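PDB 2I10: putative TetR transcriptional regulator from Rhodococcus sp., which probably binds DNA as a transcriptional regulator of the TetR family, with a small-molecule pocket that holds p-nitrophenol in this crystal. Local coordinates for residues 16-30 with 52-66. Residues are numbered along the deposited sequence; the frame is centred on the assembly and turned at random.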
ATOM      1  N   ALA B  16      19.478  -6.588  -9.758  1.00 39.55           N
ATOM      2  CA  ALA B  16      19.331  -7.955 -10.244  1.00 39.05           C
ATOM      3  C   ALA B  16      17.995  -8.563  -9.774  1.00 38.06           C
ATOM      4  O   ALA B  16      17.227  -9.071 -10.571  1.00 37.81           O
ATOM      5  CB  ALA B  16      20.516  -8.794  -9.794  1.00 38.87           C
ATOM      6  N   LEU B  17      17.694  -8.441  -8.483  1.00 37.62           N
ATOM      7  CA  LEU B  17      16.405  -8.893  -7.913  1.00 36.50           C
ATOM      8  C   LEU B  17      15.184  -8.156  -8.465  1.00 35.55           C
ATOM      9  O   LEU B  17      14.133  -8.751  -8.690  1.00 33.80           O
ATOM     10  CB  LEU B  17      16.436  -8.783  -6.403  1.00 37.76           C
ATOM     11  CG  LEU B  17      17.417  -9.732  -5.692  1.00 39.57           C
ATOM     12  CD1 LEU B  17      17.215  -9.513  -4.191  1.00 40.34           C
ATOM     13  CD2 LEU B  17      17.180 -11.215  -6.032  1.00 39.54           C
ATOM     14  N   GLN B  18      15.340  -6.864  -8.721  1.00 33.46           N
ATOM     15  CA  GLN B  18      14.282  -6.111  -9.345  1.00 33.24           C
ATOM     16  C   GLN B  18      14.031  -6.574 -10.740  1.00 31.62           C
ATOM     17  O   GLN B  18      12.891  -6.659 -11.155  1.00 30.72           O
ATOM     18  CB  GLN B  18      14.635  -4.628  -9.358  1.00 33.67           C
ATOM     19  CG  GLN B  18      13.603  -3.716  -9.935  1.00 36.04           C
ATOM     20  CD  GLN B  18      14.029  -2.256  -9.700  1.00 42.86           C
ATOM     21  OE1 GLN B  18      13.288  -1.347  -9.969  1.00 41.09           O
ATOM     22  NE2 GLN B  18      15.260  -2.057  -9.199  1.00 47.57           N
ATOM     23  N   THR B  19      15.106  -6.845 -11.482  1.00 31.26           N
ATOM     24  CA  THR B  19      14.981  -7.373 -12.829  1.00 31.57           C
ATOM     25  C   THR B  19      14.267  -8.725 -12.861  1.00 31.33           C
ATOM     26  O   THR B  19      13.365  -8.951 -13.679  1.00 30.97           O
ATOM     27  CB  THR B  19      16.378  -7.464 -13.507  1.00 31.72           C
ATOM     28  OG1 THR B  19      16.961  -6.175 -13.426  1.00 32.84           O
ATOM     29  CG2 THR B  19      16.237  -7.827 -14.948  1.00 33.25           C
ATOM     30  N   ALA B  20      14.689  -9.613 -11.962  1.00 31.59           N
ATOM     31  CA  ALA B  20      14.028 -10.911 -11.755  1.00 31.98           C
ATOM     32  C   ALA B  20      12.556 -10.773 -11.364  1.00 32.14           C
ATOM     33  O   ALA B  20      11.706 -11.417 -11.975  1.00 31.90           O
ATOM     34  CB  ALA B  20      14.794 -11.697 -10.752  1.00 30.94           C
HETATM   35  N   MSE B  21      12.241  -9.906 -10.393  1.00 32.68           N
HETATM   36  CA  MSE B  21      10.844  -9.559 -10.081  1.00 34.24           C
HETATM   37  C   MSE B  21       9.981  -9.176 -11.287  1.00 35.55           C
HETATM   38  O   MSE B  21       8.880  -9.707 -11.437  1.00 36.81           O
HETATM   39  CB  MSE B  21      10.756  -8.439  -9.027  1.00 35.01           C
HETATM   40  CG  MSE B  21       9.322  -7.963  -8.665  1.00 33.13           C
HETATM   41 SE   MSE B  21       8.542  -9.251  -7.439  0.80 44.39          SE
HETATM   42  CE  MSE B  21       7.834 -10.728  -8.593  1.00 33.78           C
ATOM     43  N   GLU B  22      10.446  -8.267 -12.143  1.00 36.09           N
ATOM     44  CA  GLU B  22       9.644  -7.833 -13.311  1.00 36.59           C
ATOM     45  C   GLU B  22       9.321  -8.982 -14.216  1.00 34.25           C
ATOM     46  O   GLU B  22       8.221  -9.050 -14.747  1.00 33.75           O
ATOM     47  CB  GLU B  22      10.348  -6.739 -14.160  1.00 36.89           C
ATOM     48  CG  GLU B  22      11.088  -5.724 -13.328  1.00 41.84           C
ATOM     49  CD  GLU B  22      11.723  -4.585 -14.135  1.00 40.72           C
ATOM     50  OE1 GLU B  22      12.485  -4.826 -15.118  1.00 44.53           O
ATOM     51  OE2 GLU B  22      11.463  -3.431 -13.733  1.00 45.69           O
ATOM     52  N   LEU B  23      10.305  -9.850 -14.443  1.00 33.44           N
ATOM     53  CA  LEU B  23      10.104 -11.027 -15.250  1.00 32.77           C
ATOM     54  C   LEU B  23       9.093 -11.940 -14.643  1.00 31.54           C
ATOM     55  O   LEU B  23       8.185 -12.393 -15.320  1.00 32.10           O
ATOM     56  CB  LEU B  23      11.409 -11.822 -15.409  1.00 33.37           C
ATOM     57  CG  LEU B  23      12.319 -11.491 -16.565  1.00 36.90           C
ATOM     58  CD1 LEU B  23      13.634 -12.239 -16.395  1.00 36.68           C
ATOM     59  CD2 LEU B  23      11.638 -11.833 -17.903  1.00 39.13           C
ATOM     60  N   PHE B  24       9.294 -12.295 -13.380  1.00 31.01           N
ATOM     61  CA  PHE B  24       8.396 -13.250 -12.736  1.00 30.27           C
ATOM     62  C   PHE B  24       7.017 -12.595 -12.620  1.00 30.31           C
ATOM     63  O   PHE B  24       5.978 -13.265 -12.686  1.00 29.45           O
ATOM     64  CB  PHE B  24       8.884 -13.672 -11.331  1.00 30.08           C
ATOM     65  CG  PHE B  24      10.167 -14.506 -11.301  1.00 30.48           C
ATOM     66  CD1 PHE B  24      10.287 -15.698 -12.001  1.00 28.71           C
ATOM     67  CD2 PHE B  24      11.227 -14.129 -10.485  1.00 33.59           C
ATOM     68  CE1 PHE B  24      11.451 -16.474 -11.929  1.00 27.52           C
ATOM     69  CE2 PHE B  24      12.399 -14.896 -10.413  1.00 28.68           C
ATOM     70  CZ  PHE B  24      12.503 -16.060 -11.135  1.00 28.00           C
ATOM     71  N   TRP B  25       7.001 -11.276 -12.410  1.00 31.23           N
ATOM     72  CA  TRP B  25       5.708 -10.591 -12.224  1.00 32.65           C
ATOM     73  C   TRP B  25       4.879 -10.782 -13.482  1.00 33.13           C
ATOM     74  O   TRP B  25       3.733 -11.189 -13.400  1.00 34.45           O
ATOM     75  CB  TRP B  25       5.929  -9.112 -11.974  1.00 32.02           C
ATOM     76  CG  TRP B  25       4.679  -8.333 -11.760  1.00 32.17           C
ATOM     77  CD1 TRP B  25       4.003  -7.569 -12.691  1.00 33.44           C
ATOM     78  CD2 TRP B  25       3.947  -8.213 -10.531  1.00 31.98           C
ATOM     79  NE1 TRP B  25       2.894  -6.989 -12.108  1.00 31.70           N
ATOM     80  CE2 TRP B  25       2.841  -7.349 -10.782  1.00 32.97           C
ATOM     81  CE3 TRP B  25       4.137  -8.724  -9.240  1.00 28.49           C
ATOM     82  CZ2 TRP B  25       1.911  -7.014  -9.793  1.00 29.68           C
ATOM     83  CZ3 TRP B  25       3.224  -8.397  -8.265  1.00 32.34           C
ATOM     84  CH2 TRP B  25       2.109  -7.542  -8.549  1.00 33.41           C
ATOM     85  N   ARG B  26       5.488 -10.506 -14.637  1.00 34.75           N
ATOM     86  CA  ARG B  26       4.821 -10.553 -15.941  1.00 36.01           C
ATOM     87  C   ARG B  26       4.591 -11.973 -16.464  1.00 35.57           C
ATOM     88  O   ARG B  26       3.537 -12.264 -17.044  1.00 35.00           O
ATOM     89  CB  ARG B  26       5.631  -9.758 -16.956  1.00 36.74           C
ATOM     90  CG  ARG B  26       5.012  -9.761 -18.378  1.00 40.74           C
ATOM     91  CD  ARG B  26       5.841  -8.982 -19.382  1.00 40.27           C
ATOM     92  NE  ARG B  26       7.050  -9.720 -19.784  1.00 50.81           N
ATOM     93  CZ  ARG B  26       8.275  -9.449 -19.339  1.00 50.63           C
ATOM     94  NH1 ARG B  26       8.489  -8.460 -18.461  1.00 52.86           N
ATOM     95  NH2 ARG B  26       9.282 -10.165 -19.775  1.00 49.46           N
ATOM     96  N   GLN B  27       5.578 -12.859 -16.258  1.00 34.64           N
ATOM     97  CA  GLN B  27       5.534 -14.196 -16.858  1.00 34.91           C
ATOM     98  C   GLN B  27       5.149 -15.338 -15.891  1.00 34.33           C
ATOM     99  O   GLN B  27       4.832 -16.440 -16.337  1.00 34.22           O
ATOM    100  CB  GLN B  27       6.888 -14.536 -17.528  1.00 35.03           C
ATOM    101  CG  GLN B  27       7.463 -13.474 -18.489  1.00 35.32           C
ATOM    102  CD  GLN B  27       8.727 -13.930 -19.219  1.00 37.04           C
ATOM    103  OE1 GLN B  27       9.658 -14.528 -18.637  1.00 41.57           O
ATOM    104  NE2 GLN B  27       8.751 -13.682 -20.504  1.00 36.82           N
ATOM    105  N   GLY B  28       5.202 -15.089 -14.586  1.00 33.07           N
ATOM    106  CA  GLY B  28       5.050 -16.171 -13.630  1.00 34.20           C
ATOM    107  C   GLY B  28       6.330 -16.993 -13.543  1.00 33.96           C
ATOM    108  O   GLY B  28       7.304 -16.752 -14.255  1.00 34.93           O
ATOM    109  N   TYR B  29       6.338 -17.940 -12.630  1.00 34.02           N
ATOM    110  CA  TYR B  29       7.508 -18.729 -12.387  1.00 32.94           C
ATOM    111  C   TYR B  29       7.758 -19.688 -13.540  1.00 33.16           C
ATOM    112  O   TYR B  29       8.826 -19.683 -14.139  1.00 32.39           O
ATOM    113  CB  TYR B  29       7.360 -19.489 -11.061  1.00 32.84           C
ATOM    114  CG  TYR B  29       8.575 -20.349 -10.755  1.00 31.20           C
ATOM    115  CD1 TYR B  29       9.742 -19.767 -10.254  1.00 29.73           C
ATOM    116  CD2 TYR B  29       8.551 -21.742 -10.973  1.00 31.10           C
ATOM    117  CE1 TYR B  29      10.886 -20.541  -9.950  1.00 29.62           C
ATOM    118  CE2 TYR B  29       9.683 -22.519 -10.691  1.00 30.04           C
ATOM    119  CZ  TYR B  29      10.846 -21.916 -10.181  1.00 30.30           C
ATOM    120  OH  TYR B  29      11.994 -22.665  -9.905  1.00 29.63           O
ATOM    121  N   GLU B  30       6.730 -20.446 -13.888  1.00 33.68           N
ATOM    122  CA  GLU B  30       6.830 -21.561 -14.824  1.00 35.15           C
ATOM    123  C   GLU B  30       7.258 -21.129 -16.185  1.00 36.02           C
ATOM    124  O   GLU B  30       8.019 -21.831 -16.836  1.00 35.07           O
ATOM    125  CB  GLU B  30       5.492 -22.281 -14.945  1.00 35.89           C
ATOM    126  CG  GLU B  30       5.128 -23.017 -13.698  1.00 38.33           C
ATOM    127  CD  GLU B  30       3.956 -23.979 -13.863  1.00 42.37           C
ATOM    128  OE1 GLU B  30       3.584 -24.312 -15.023  1.00 43.22           O
ATOM    129  OE2 GLU B  30       3.430 -24.405 -12.798  1.00 42.48           O
ATOM    130  N   PHE B  52      23.220 -16.535  -7.649  1.00 33.05           N
ATOM    131  CA  PHE B  52      21.826 -16.623  -7.180  1.00 33.80           C
ATOM    132  C   PHE B  52      21.339 -18.065  -7.038  1.00 33.30           C
ATOM    133  O   PHE B  52      20.259 -18.292  -6.519  1.00 34.21           O
ATOM    134  CB  PHE B  52      20.868 -15.829  -8.113  1.00 34.15           C
ATOM    135  CG  PHE B  52      21.170 -14.368  -8.175  1.00 34.21           C
ATOM    136  CD1 PHE B  52      20.931 -13.551  -7.068  1.00 35.92           C
ATOM    137  CD2 PHE B  52      21.723 -13.810  -9.317  1.00 37.30           C
ATOM    138  CE1 PHE B  52      21.241 -12.185  -7.095  1.00 37.96           C
ATOM    139  CE2 PHE B  52      22.048 -12.443  -9.366  1.00 37.57           C
ATOM    140  CZ  PHE B  52      21.796 -11.629  -8.245  1.00 37.69           C
ATOM    141  N   GLY B  53      22.106 -19.035  -7.529  1.00 31.72           N
ATOM    142  CA  GLY B  53      21.679 -20.417  -7.421  1.00 30.34           C
ATOM    143  C   GLY B  53      20.785 -20.827  -8.563  1.00 29.64           C
ATOM    144  O   GLY B  53      20.876 -20.316  -9.689  1.00 29.51           O
ATOM    145  N   SER B  54      19.919 -21.781  -8.278  1.00 29.37           N
ATOM    146  CA  SER B  54      18.962 -22.240  -9.254  1.00 29.44           C
ATOM    147  C   SER B  54      17.885 -21.186  -9.490  1.00 28.80           C
ATOM    148  O   SER B  54      17.788 -20.201  -8.741  1.00 29.60           O
ATOM    149  CB  SER B  54      18.348 -23.582  -8.830  1.00 28.04           C
ATOM    150  OG  SER B  54      17.436 -23.389  -7.735  1.00 32.45           O
ATOM    151  N   LYS B  55      17.083 -21.377 -10.534  1.00 28.92           N
ATOM    152  CA  LYS B  55      15.947 -20.493 -10.781  1.00 29.58           C
ATOM    153  C   LYS B  55      15.048 -20.415  -9.537  1.00 29.13           C
ATOM    154  O   LYS B  55      14.560 -19.343  -9.161  1.00 28.81           O
ATOM    155  CB  LYS B  55      15.124 -21.017 -11.964  1.00 30.45           C
ATOM    156  CG  LYS B  55      13.929 -20.072 -12.244  1.00 32.00           C
ATOM    157  CD  LYS B  55      13.164 -20.395 -13.493  1.00 32.80           C
ATOM    158  CE  LYS B  55      12.314 -21.596 -13.338  1.00 29.98           C
ATOM    159  NZ  LYS B  55      11.215 -21.575 -14.354  1.00 28.30           N
ATOM    160  N   ARG B  56      14.862 -21.560  -8.881  1.00 28.00           N
ATOM    161  CA  ARG B  56      14.059 -21.635  -7.664  1.00 28.11           C
ATOM    162  C   ARG B  56      14.692 -20.821  -6.554  1.00 27.49           C
ATOM    163  O   ARG B  56      14.012 -20.070  -5.872  1.00 27.64           O
ATOM    164  CB  ARG B  56      13.833 -23.077  -7.210  1.00 27.59           C
ATOM    165  CG  ARG B  56      12.811 -23.204  -6.047  1.00 31.15           C
ATOM    166  CD  ARG B  56      11.400 -22.747  -6.520  1.00 36.24           C
ATOM    167  NE  ARG B  56      10.310 -23.108  -5.612  1.00 38.38           N
ATOM    168  CZ  ARG B  56       9.766 -24.327  -5.526  1.00 38.04           C
ATOM    169  NH1 ARG B  56       8.773 -24.553  -4.682  1.00 36.79           N
ATOM    170  NH2 ARG B  56      10.205 -25.321  -6.278  1.00 37.17           N
ATOM    171  N   ASP B  57      15.989 -20.974  -6.344  1.00 28.78           N
ATOM    172  CA  ASP B  57      16.693 -20.159  -5.322  1.00 28.78           C
ATOM    173  C   ASP B  57      16.448 -18.672  -5.625  1.00 28.41           C
ATOM    174  O   ASP B  57      16.124 -17.918  -4.735  1.00 27.73           O
ATOM    175  CB  ASP B  57      18.204 -20.398  -5.333  1.00 27.47           C
ATOM    176  CG  ASP B  57      18.586 -21.800  -4.904  1.00 28.56           C
ATOM    177  OD1 ASP B  57      17.851 -22.425  -4.137  1.00 26.45           O
ATOM    178  OD2 ASP B  57      19.639 -22.278  -5.336  1.00 28.87           O
ATOM    179  N   LEU B  58      16.642 -18.273  -6.881  1.00 28.31           N
ATOM    180  CA  LEU B  58      16.495 -16.865  -7.264  1.00 29.54           C
ATOM    181  C   LEU B  58      15.047 -16.371  -7.028  1.00 29.50           C
ATOM    182  O   LEU B  58      14.824 -15.284  -6.548  1.00 29.67           O
ATOM    183  CB  LEU B  58      16.921 -16.635  -8.706  1.00 28.73           C
ATOM    184  CG  LEU B  58      16.571 -15.320  -9.410  1.00 29.43           C
ATOM    185  CD1 LEU B  58      17.107 -14.088  -8.592  1.00 30.99           C
ATOM    186  CD2 LEU B  58      17.118 -15.303 -10.858  1.00 29.77           C
ATOM    187  N   PHE B  59      14.082 -17.193  -7.362  1.00 30.09           N
ATOM    188  CA  PHE B  59      12.670 -16.830  -7.157  1.00 31.14           C
ATOM    189  C   PHE B  59      12.338 -16.656  -5.674  1.00 30.81           C
ATOM    190  O   PHE B  59      11.653 -15.698  -5.301  1.00 30.96           O
ATOM    191  CB  PHE B  59      11.770 -17.863  -7.858  1.00 29.89           C
ATOM    192  CG  PHE B  59      10.283 -17.642  -7.651  1.00 31.47           C
ATOM    193  CD1 PHE B  59       9.595 -16.643  -8.377  1.00 26.80           C
ATOM    194  CD2 PHE B  59       9.556 -18.450  -6.769  1.00 27.22           C
ATOM    195  CE1 PHE B  59       8.227 -16.448  -8.220  1.00 28.42           C
ATOM    196  CE2 PHE B  59       8.166 -18.263  -6.611  1.00 27.37           C
ATOM    197  CZ  PHE B  59       7.505 -17.256  -7.328  1.00 29.85           C
ATOM    198  N   GLU B  60      12.842 -17.548  -4.818  1.00 31.06           N
ATOM    199  CA  GLU B  60      12.603 -17.429  -3.374  1.00 31.70           C
ATOM    200  C   GLU B  60      13.288 -16.186  -2.806  1.00 30.99           C
ATOM    201  O   GLU B  60      12.751 -15.555  -1.913  1.00 30.01           O
ATOM    202  CB  GLU B  60      13.078 -18.693  -2.610  1.00 32.82           C
ATOM    203  CG  GLU B  60      12.454 -20.056  -3.104  1.00 36.57           C
ATOM    204  CD  GLU B  60      10.949 -20.201  -2.849  1.00 38.13           C
ATOM    205  OE1 GLU B  60      10.419 -19.447  -2.024  1.00 38.23           O
ATOM    206  OE2 GLU B  60      10.297 -21.099  -3.447  1.00 41.77           O
ATOM    207  N   LYS B  61      14.462 -15.821  -3.331  1.00 30.96           N
ATOM    208  CA  LYS B  61      15.165 -14.587  -2.883  1.00 32.78           C
ATOM    209  C   LYS B  61      14.374 -13.324  -3.293  1.00 32.27           C
ATOM    210  O   LYS B  61      14.346 -12.321  -2.573  1.00 31.61           O
ATOM    211  CB  LYS B  61      16.599 -14.488  -3.478  1.00 32.85           C
ATOM    212  CG  LYS B  61      17.606 -15.568  -3.048  1.00 35.91           C
ATOM    213  CD  LYS B  61      18.895 -15.602  -4.013  1.00 36.41           C
ATOM    214  CE  LYS B  61      19.670 -16.925  -4.006  1.00 38.49           C
ATOM    215  NZ  LYS B  61      20.076 -17.397  -2.615  1.00 43.09           N
ATOM    216  N   THR B  62      13.772 -13.382  -4.474  1.00 31.69           N
ATOM    217  CA  THR B  62      12.972 -12.275  -4.995  1.00 32.75           C
ATOM    218  C   THR B  62      11.732 -12.090  -4.066  1.00 32.35           C
ATOM    219  O   THR B  62      11.419 -10.973  -3.686  1.00 33.29           O
ATOM    220  CB  THR B  62      12.573 -12.508  -6.475  1.00 32.51           C
ATOM    221  OG1 THR B  62      13.755 -12.528  -7.285  1.00 32.68           O
ATOM    222  CG2 THR B  62      11.730 -11.366  -7.006  1.00 36.41           C
ATOM    223  N   LEU B  63      11.091 -13.185  -3.660  1.00 31.64           N
ATOM    224  CA  LEU B  63       9.954 -13.122  -2.749  1.00 31.73           C
ATOM    225  C   LEU B  63      10.350 -12.624  -1.386  1.00 32.71           C
ATOM    226  O   LEU B  63       9.547 -11.930  -0.748  1.00 34.29           O
ATOM    227  CB  LEU B  63       9.228 -14.464  -2.647  1.00 30.21           C
ATOM    228  CG  LEU B  63       8.597 -15.112  -3.887  1.00 30.80           C
ATOM    229  CD1 LEU B  63       7.917 -16.453  -3.489  1.00 28.68           C
ATOM    230  CD2 LEU B  63       7.566 -14.176  -4.579  1.00 29.52           C
ATOM    231  N   ASP B  64      11.530 -12.992  -0.890  1.00 32.45           N
ATOM    232  CA  ASP B  64      12.037 -12.410   0.356  1.00 33.73           C
ATOM    233  C   ASP B  64      12.090 -10.887   0.265  1.00 35.07           C
ATOM    234  O   ASP B  64      11.763 -10.205   1.222  1.00 35.68           O
ATOM    235  CB  ASP B  64      13.456 -12.906   0.690  1.00 34.05           C
ATOM    236  CG  ASP B  64      13.511 -14.380   1.049  1.00 36.32           C
ATOM    237  OD1 ASP B  64      12.440 -14.977   1.318  1.00 36.82           O
ATOM    238  OD2 ASP B  64      14.644 -14.946   1.069  1.00 41.22           O
ATOM    239  N   ARG B  65      12.541 -10.364  -0.880  1.00 35.88           N
ATOM    240  CA  ARG B  65      12.697  -8.922  -1.058  1.00 37.18           C
ATOM    241  C   ARG B  65      11.330  -8.203  -1.216  1.00 36.70           C
ATOM    242  O   ARG B  65      11.151  -7.121  -0.690  1.00 36.95           O
ATOM    243  CB  ARG B  65      13.627  -8.644  -2.249  1.00 37.00           C
ATOM    244  CG  ARG B  65      13.957  -7.168  -2.533  1.00 41.62           C
ATOM    245  CD  ARG B  65      14.750  -6.501  -1.413  1.00 48.06           C
ATOM    246  NE  ARG B  65      16.013  -7.168  -1.058  1.00 51.69           N
ATOM    247  CZ  ARG B  65      17.218  -6.792  -1.489  1.00 54.99           C
ATOM    248  NH1 ARG B  65      17.334  -5.769  -2.326  1.00 56.70           N
ATOM    249  NH2 ARG B  65      18.313  -7.448  -1.107  1.00 55.32           N
ATOM    250  N   TYR B  66      10.380  -8.807  -1.919  1.00 36.11           N
ATOM    251  CA  TYR B  66       9.177  -8.087  -2.342  1.00 37.47           C
ATOM    252  C   TYR B  66       7.838  -8.504  -1.749  1.00 38.93           C
ATOM    253  O   TYR B  66       6.834  -7.872  -2.046  1.00 39.10           O
ATOM    254  CB  TYR B  66       9.044  -8.174  -3.847  1.00 36.13           C
ATOM    255  CG  TYR B  66      10.069  -7.338  -4.617  1.00 36.76           C
ATOM    256  CD1 TYR B  66       9.847  -5.978  -4.841  1.00 34.86           C
ATOM    257  CD2 TYR B  66      11.239  -7.919  -5.142  1.00 33.82           C
ATOM    258  CE1 TYR B  66      10.759  -5.192  -5.560  1.00 35.79           C
ATOM    259  CE2 TYR B  66      12.183  -7.130  -5.880  1.00 34.27           C
ATOM    260  CZ  TYR B  66      11.922  -5.772  -6.077  1.00 34.18           C
ATOM    261  OH  TYR B  66      12.816  -4.968  -6.769  1.00 35.84           O
TER
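Phe59 turns its edge to Phe24 and a face to Tyr29, linking helix 16-27 and the loop after it to helix 55-66; the two helices cross at -100°. Its CD1 stands over the centre of the Phe24 ring in an edge-to-face pair, while one of its own faces takes Tyr29 CD1, 3.4 Å from Phe59 CG. The other face is backed by Leu63.

Lys55 can be followed outward along Tyr29. With CG anti to the backbone N (chi1 -179°), the chain leaves the helix toward the ring: CB lies 4.1 Å from Tyr29 OH, CG meets Tyr29 CE1, and a bend at chi3 (74°) carries CE over the ring face, 3.5 Å from Tyr29 CZ. NZ continues across that face in a cation-pi contact and donates to Tyr29 O at 3.1 Å, from above the carbonyl plane; Thr32 O is a second acceptor.

Nearer the middle of the crossing, Thr62 is a knob among Leu17, Ala20, Met21 and Phe24. Its CG2 lies against Met21, while OG1 bonds to Leu58 O on the opposite face of that carbonyl from Thr62 N, so the buried hydroxyl is satisfied within its own helix. Leu17 fits in turn among Phe52, Leu58, Thr62 and Arg65, its CD1 3.8 Å from Arg65 CZ, over the guanidinium face. Met21, modelled as selenomethionine, lays CG over the centre of the Tyr66 ring (4.0 Å to the centroid), and its SE approaches the same ring obliquely in a Met-aromatic contact.

Helix 55-66 follows the predicted helix-turn-helix and, through this packing, joins helix 16-27, the first of what is probably the DNA-binding domain, as in other TetR-family proteins. Apolar and aromatic surfaces make most of the junction, and the ammonium of Lys55, shared between two carbonyls and a ring, ties down the loop after helix 16-27.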